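Local coordinates for Glyco_hydro_cc domain-containing protein (Cryptococcus neoformans, PDB 6UBC) that probably binds beta-1,3-glucan oligosaccharides as a fungal member of glycoside hydrolase family 128, subgroup VII, at residues W221-N226 and V239-G244; P311-Q316 and K323-F328. All coordinates share one frame; numbering follows the deposited sequence.

Contact 1. Residues W221-N226 and V239-G244; sequences WYYDWN and VNMLWG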
# COMPACT_ATOMS: atom_id res chain seq x y z
N TRP A 221 1.86 9.79 6.09
CA TRP A 221 0.70 9.49 5.23
C TRP A 221 -0.09 8.34 5.79
O TRP A 221 0.45 7.57 6.67
CB TRP A 221 1.16 9.18 3.81
CG TRP A 221 1.99 7.93 3.65
CD1 TRP A 221 3.29 7.78 4.08
CD2 TRP A 221 1.58 6.64 3.20
NE1 TRP A 221 3.74 6.51 3.86
CE2 TRP A 221 2.72 5.80 3.25
CE3 TRP A 221 0.39 6.12 2.69
CZ2 TRP A 221 2.67 4.47 2.86
CZ3 TRP A 221 0.38 4.82 2.24
CH2 TRP A 221 1.50 4.01 2.32
N TYR A 222 -1.31 8.23 5.29
CA TYR A 222 -2.23 7.17 5.72
C TYR A 222 -3.33 6.97 4.70
O TYR A 222 -3.68 7.85 3.92
CB TYR A 222 -2.83 7.56 7.07
CG TYR A 222 -3.49 8.92 7.10
CD1 TYR A 222 -2.81 10.08 7.45
CD2 TYR A 222 -4.84 9.04 6.85
CE1 TYR A 222 -3.45 11.30 7.48
CE2 TYR A 222 -5.51 10.24 6.86
CZ TYR A 222 -4.80 11.40 7.18
OH TYR A 222 -5.45 12.61 7.22
N TYR A 223 -3.91 5.79 4.76
CA TYR A 223 -5.08 5.43 3.92
C TYR A 223 -5.82 4.31 4.62
O TYR A 223 -5.20 3.60 5.49
CB TYR A 223 -4.62 5.03 2.53
CG TYR A 223 -4.10 3.61 2.39
CD1 TYR A 223 -2.88 3.20 2.94
CD2 TYR A 223 -4.79 2.68 1.64
CE1 TYR A 223 -2.42 1.90 2.79
CE2 TYR A 223 -4.29 1.40 1.42
CZ TYR A 223 -3.11 1.00 2.02
OH TYR A 223 -2.61 -0.28 1.84
N ASP A 224 -7.06 4.09 4.19
CA ASP A 224 -7.97 3.13 4.89
C ASP A 224 -8.79 2.32 3.88
O ASP A 224 -9.86 1.82 4.27
CB ASP A 224 -8.82 3.86 5.92
CG ASP A 224 -9.88 4.76 5.29
OD1 ASP A 224 -9.88 4.91 4.06
OD2 ASP A 224 -10.69 5.28 6.05
N TRP A 225 -8.33 2.28 2.63
CA TRP A 225 -8.92 1.53 1.50
C TRP A 225 -10.18 2.22 0.98
O TRP A 225 -10.65 1.79 -0.08
CB TRP A 225 -9.19 0.07 1.85
CG TRP A 225 -7.95 -0.69 2.21
CD1 TRP A 225 -7.02 -1.14 1.35
CD2 TRP A 225 -7.50 -1.05 3.53
NE1 TRP A 225 -6.02 -1.80 2.01
CE2 TRP A 225 -6.27 -1.74 3.35
CE3 TRP A 225 -8.00 -0.88 4.81
CZ2 TRP A 225 -5.55 -2.24 4.40
CZ3 TRP A 225 -7.29 -1.41 5.88
CH2 TRP A 225 -6.06 -2.06 5.67
N ASN A 226 -10.66 3.27 1.64
CA ASN A 226 -11.84 4.04 1.13
C ASN A 226 -11.38 5.08 0.09
O ASN A 226 -10.14 5.43 -0.01
CB ASN A 226 -12.60 4.69 2.29
CG ASN A 226 -13.17 3.67 3.23
OD1 ASN A 226 -13.69 2.65 2.76
ND2 ASN A 226 -13.03 3.89 4.54
N VAL A 239 -4.23 9.75 1.86
CA VAL A 239 -4.03 9.20 0.50
C VAL A 239 -5.36 8.60 0.06
O VAL A 239 -5.97 7.83 0.81
CB VAL A 239 -2.93 8.14 0.57
CG1 VAL A 239 -2.82 7.35 -0.71
CG2 VAL A 239 -1.60 8.77 0.97
N ASN A 240 -5.81 8.96 -1.13
CA ASN A 240 -7.09 8.48 -1.69
C ASN A 240 -6.84 7.13 -2.36
O ASN A 240 -5.68 6.76 -2.71
CB ASN A 240 -7.71 9.48 -2.67
CG ASN A 240 -8.02 10.82 -2.05
OD1 ASN A 240 -7.13 11.65 -1.94
ND2 ASN A 240 -9.26 11.05 -1.60
N MET A 241 -7.90 6.37 -2.57
CA MET A 241 -7.75 5.03 -3.17
C MET A 241 -9.00 4.62 -3.92
O MET A 241 -10.11 5.01 -3.50
CB MET A 241 -7.49 3.99 -2.08
CG MET A 241 -7.41 2.59 -2.58
SD MET A 241 -6.49 1.54 -1.42
CE MET A 241 -6.65 -0.04 -2.27
N LEU A 242 -8.80 3.93 -5.04
CA LEU A 242 -9.89 3.18 -5.72
C LEU A 242 -9.62 1.69 -5.54
O LEU A 242 -8.72 1.14 -6.21
CB LEU A 242 -10.02 3.58 -7.19
CG LEU A 242 -11.15 2.86 -7.92
CD1 LEU A 242 -12.47 3.00 -7.18
CD2 LEU A 242 -11.27 3.32 -9.37
N TRP A 243 -10.39 1.06 -4.65
CA TRP A 243 -10.13 -0.34 -4.24
C TRP A 243 -10.38 -1.31 -5.40
O TRP A 243 -9.53 -2.23 -5.66
CB TRP A 243 -11.03 -0.67 -3.04
CG TRP A 243 -10.84 -2.01 -2.41
CD1 TRP A 243 -10.06 -2.34 -1.36
CD2 TRP A 243 -11.47 -3.23 -2.84
NE1 TRP A 243 -10.19 -3.67 -1.06
CE2 TRP A 243 -11.05 -4.25 -1.95
CE3 TRP A 243 -12.39 -3.55 -3.84
CZ2 TRP A 243 -11.51 -5.55 -2.03
CZ3 TRP A 243 -12.86 -4.85 -3.91
CH2 TRP A 243 -12.39 -5.83 -3.03
N GLY A 244 -11.46 -1.08 -6.13
CA GLY A 244 -11.88 -2.02 -7.17
C GLY A 244 -12.87 -1.45 -8.16
O GLY A 244 -12.93 -0.21 -8.38
O HOH W 1 -7.80 5.59 1.48
O HOH W 2 -11.58 2.80 -2.56
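Met241 turns its thioether toward two aromatic side chains of 221-226, Tyr223 and Trp225. With CG anti to the backbone N (chi1 177°) and the chain extended beyond, its SD arrives at the edge of the Tyr223 ring, 3.6 Å from CE2, a Met-aromatic contact. The same sulfur meets the five-membered ring of Trp225 obliquely, and the terminal CE sits near that indole's plane, 3.8 Å from Trp225 CD1; the two side chains run alongside each other in the same direction. At the other end Val239 packs against the other strand: its CG2 lies 3.7 Å from Trp221 CE3, and its CB packs on Tyr223 CB.

One direct backbone bond joins the pair, Val239 N to Tyr222 O at 2.9 Å. Further along, where the chains separate, a water bridges them, donating to Trp225 O and Met241 O and accepting from Trp243 N. Asp224 OD1 takes the backbone N of Asn226 (3.0 Å) in an Asx turn, met from above the carboxylate plane.

Strands 221-223 and 237-241 are parallel neighbours in the barrel sheet, flanked by strands 204-207 and 268-270, while Leu242 points out to helices 250-260 and 287-298.

Contact 2. Residues P311-Q316 and K323-F328; sequences PSMCHQ and KWLSAF
Pro311 and Met313 press on the start of helix 324-331 in a beta-alpha unit of the (beta/alpha)8 barrel fold expected of this family: the loop leaving strand 307-309 packs against helix 324-331, with the short helix 319-322 lying between them in sequence. Pro311 approaches Phe328 from the opposite direction and lays its CG over one face of the ring, 4.1 Å from the centroid and 29° off the normal, a CH-pi contact. Its CD comes to 3.5 Å from Phe328 CE2.

Met313 meets the helix next to this. Its chain is bent, with CG beside the backbone N (chi1 -62°) and further bends at chi2 and chi3, which bring the thioether across Trp324 at about a right angle. SD reaches the six-membered ring obliquely, 4.7 Å from its centroid, in a Met-aromatic contact. The same sulfur rests 3.9 Å from Leu325 CB, so Met313 bridges two successive helix residues. No hydrogen bond crosses between the segments; the join is apolar and buried.

The polar atoms that fix the two pieces lie around this layer. On the loop side, Met313 begins a type I turn to Gln316. Within it Cys314 is tied to Cys277 by a disulfide, and Asp276 accepts from both Cys314 N and His315 ND1. On the helix side, the carboxylate of Glu319 receives Leu325 N and Ser326 N in the first turn, and Trp324 NE1 donates to Ile285 O, which limits the rotation of the indole.

Inside the helix, the backbone bond from Phe328 N to Trp324 O, 2.9 Å, links the two residues whose aromatic rings receive the loop. Across the join, the nearest atom to Trp324 CE3 is Met313 CE, at 3.5 Å.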
# COMPACT_ATOMS: atom_id res chain seq x y z
N PRO A 311 -1.88 -0.45 -9.13
CA PRO A 311 -2.49 -1.54 -8.38
C PRO A 311 -1.42 -2.39 -7.67
O PRO A 311 -0.27 -2.44 -8.10
CB PRO A 311 -3.22 -2.42 -9.43
CG PRO A 311 -3.37 -1.46 -10.63
CD PRO A 311 -2.09 -0.62 -10.59
N SER A 312 -1.83 -3.06 -6.60
CA SER A 312 -0.98 -3.97 -5.82
C SER A 312 -1.18 -5.41 -6.30
O SER A 312 -2.30 -5.87 -6.28
CB SER A 312 -1.32 -3.88 -4.34
OG SER A 312 -2.73 -3.92 -4.11
N MET A 313 -0.08 -6.14 -6.48
CA MET A 313 -0.14 -7.59 -6.82
C MET A 313 -0.10 -8.45 -5.54
O MET A 313 0.92 -8.48 -4.80
CB MET A 313 0.98 -8.00 -7.76
CG MET A 313 0.92 -7.29 -9.10
SD MET A 313 -0.59 -7.48 -10.08
CE MET A 313 -1.54 -6.05 -9.54
N CYS A 314 -1.09 -9.30 -5.38
CA CYS A 314 -1.06 -10.29 -4.26
C CYS A 314 0.05 -11.30 -4.54
O CYS A 314 0.55 -11.83 -3.56
CB CYS A 314 -2.40 -10.99 -4.04
SG CYS A 314 -2.83 -12.03 -5.44
N HIS A 315 0.42 -11.54 -5.80
CA HIS A 315 1.39 -12.61 -6.18
C HIS A 315 2.83 -12.16 -5.92
O HIS A 315 3.72 -12.96 -6.16
CB HIS A 315 1.16 -13.13 -7.58
CG HIS A 315 -0.08 -13.93 -7.73
ND1 HIS A 315 -1.29 -13.36 -8.11
CD2 HIS A 315 -0.29 -15.28 -7.55
CE1 HIS A 315 -2.21 -14.34 -8.14
NE2 HIS A 315 -1.62 -15.53 -7.88
N GLN A 316 3.06 -10.92 -5.48
CA GLN A 316 4.40 -10.42 -5.09
C GLN A 316 5.33 -10.65 -6.29
O GLN A 316 4.93 -10.36 -7.43
CB GLN A 316 4.87 -11.13 -3.81
CG GLN A 316 3.90 -10.92 -2.65
CD GLN A 316 4.50 -11.36 -1.34
OE1 GLN A 316 5.45 -10.72 -0.85
NE2 GLN A 316 3.94 -12.48 -0.82
N LYS A 323 1.83 -12.49 -14.61
CA LYS A 323 1.79 -11.45 -15.68
C LYS A 323 0.48 -10.65 -15.66
O LYS A 323 0.04 -10.20 -16.73
CB LYS A 323 2.03 -12.14 -17.03
CG LYS A 323 3.38 -12.84 -17.12
CD LYS A 323 3.60 -13.30 -18.52
CE LYS A 323 4.97 -13.91 -18.74
NZ LYS A 323 4.92 -14.83 -19.90
N TRP A 324 -0.03 -10.30 -14.49
CA TRP A 324 -1.19 -9.38 -14.39
C TRP A 324 -0.71 -7.94 -14.62
O TRP A 324 -1.22 -7.25 -15.54
CB TRP A 324 -1.90 -9.53 -13.04
CG TRP A 324 -3.27 -8.92 -13.00
CD1 TRP A 324 -4.48 -9.57 -13.11
CD2 TRP A 324 -3.57 -7.53 -12.84
NE1 TRP A 324 -5.51 -8.65 -13.04
CE2 TRP A 324 -4.98 -7.39 -12.93
CE3 TRP A 324 -2.80 -6.39 -12.74
CZ2 TRP A 324 -5.59 -6.15 -12.93
CZ3 TRP A 324 -3.41 -5.16 -12.73
CH2 TRP A 324 -4.80 -5.06 -12.74
N LEU A 325 0.22 -7.49 -13.77
CA LEU A 325 0.69 -6.11 -13.84
C LEU A 325 1.35 -5.87 -15.19
O LEU A 325 1.27 -4.75 -15.73
CB LEU A 325 1.66 -5.80 -12.72
CG LEU A 325 1.89 -4.32 -12.48
CD1 LEU A 325 0.60 -3.55 -12.13
CD2 LEU A 325 2.92 -4.10 -11.40
N SER A 326 2.11 -6.83 -15.68
CA SER A 326 2.86 -6.62 -16.94
C SER A 326 1.86 -6.44 -18.08
O SER A 326 2.10 -5.55 -18.95
CB SER A 326 3.85 -7.70 -17.23
OG SER A 326 3.26 -8.99 -17.36
N ALA A 327 0.82 -7.24 -18.12
CA ALA A 327 -0.21 -7.05 -19.17
C ALA A 327 -0.95 -5.74 -18.95
O ALA A 327 -1.25 -5.05 -19.93
CB ALA A 327 -1.17 -8.20 -19.25
N PHE A 328 -1.30 -5.41 -17.72
CA PHE A 328 -1.99 -4.15 -17.37
C PHE A 328 -1.15 -2.97 -17.86
O PHE A 328 -1.66 -2.02 -18.46
CB PHE A 328 -2.20 -4.10 -15.84
CG PHE A 328 -2.73 -2.82 -15.24
CD1 PHE A 328 -4.10 -2.55 -15.22
CD2 PHE A 328 -1.86 -1.88 -14.67
CE1 PHE A 328 -4.57 -1.35 -14.70
CE2 PHE A 328 -2.36 -0.71 -14.12
CZ PHE A 328 -3.70 -0.44 -14.14

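In the fold
Contact 1 and contact 2 follow one another along the chain, their centres 18 Å apart and their nearest atoms about 6 Å apart, without touching. Strand 268-270 lies between strand 237-241 of contact 1 and strand 307-309, which leads into contact 2, and pairs with both. The loop after it serves both contacts: Glu273 meets Trp225 and Met241, while Glu274 N donates to Ser312 OG. Helix 287-298 also takes Leu242 from contact 1 and Pro311 and Trp324 from contact 2. Segments 221-226 and 311-316 both run off the C-terminal ends of their strands, the side on which (beta/alpha)8 glycoside hydrolases bind sugar, so the site is probably there.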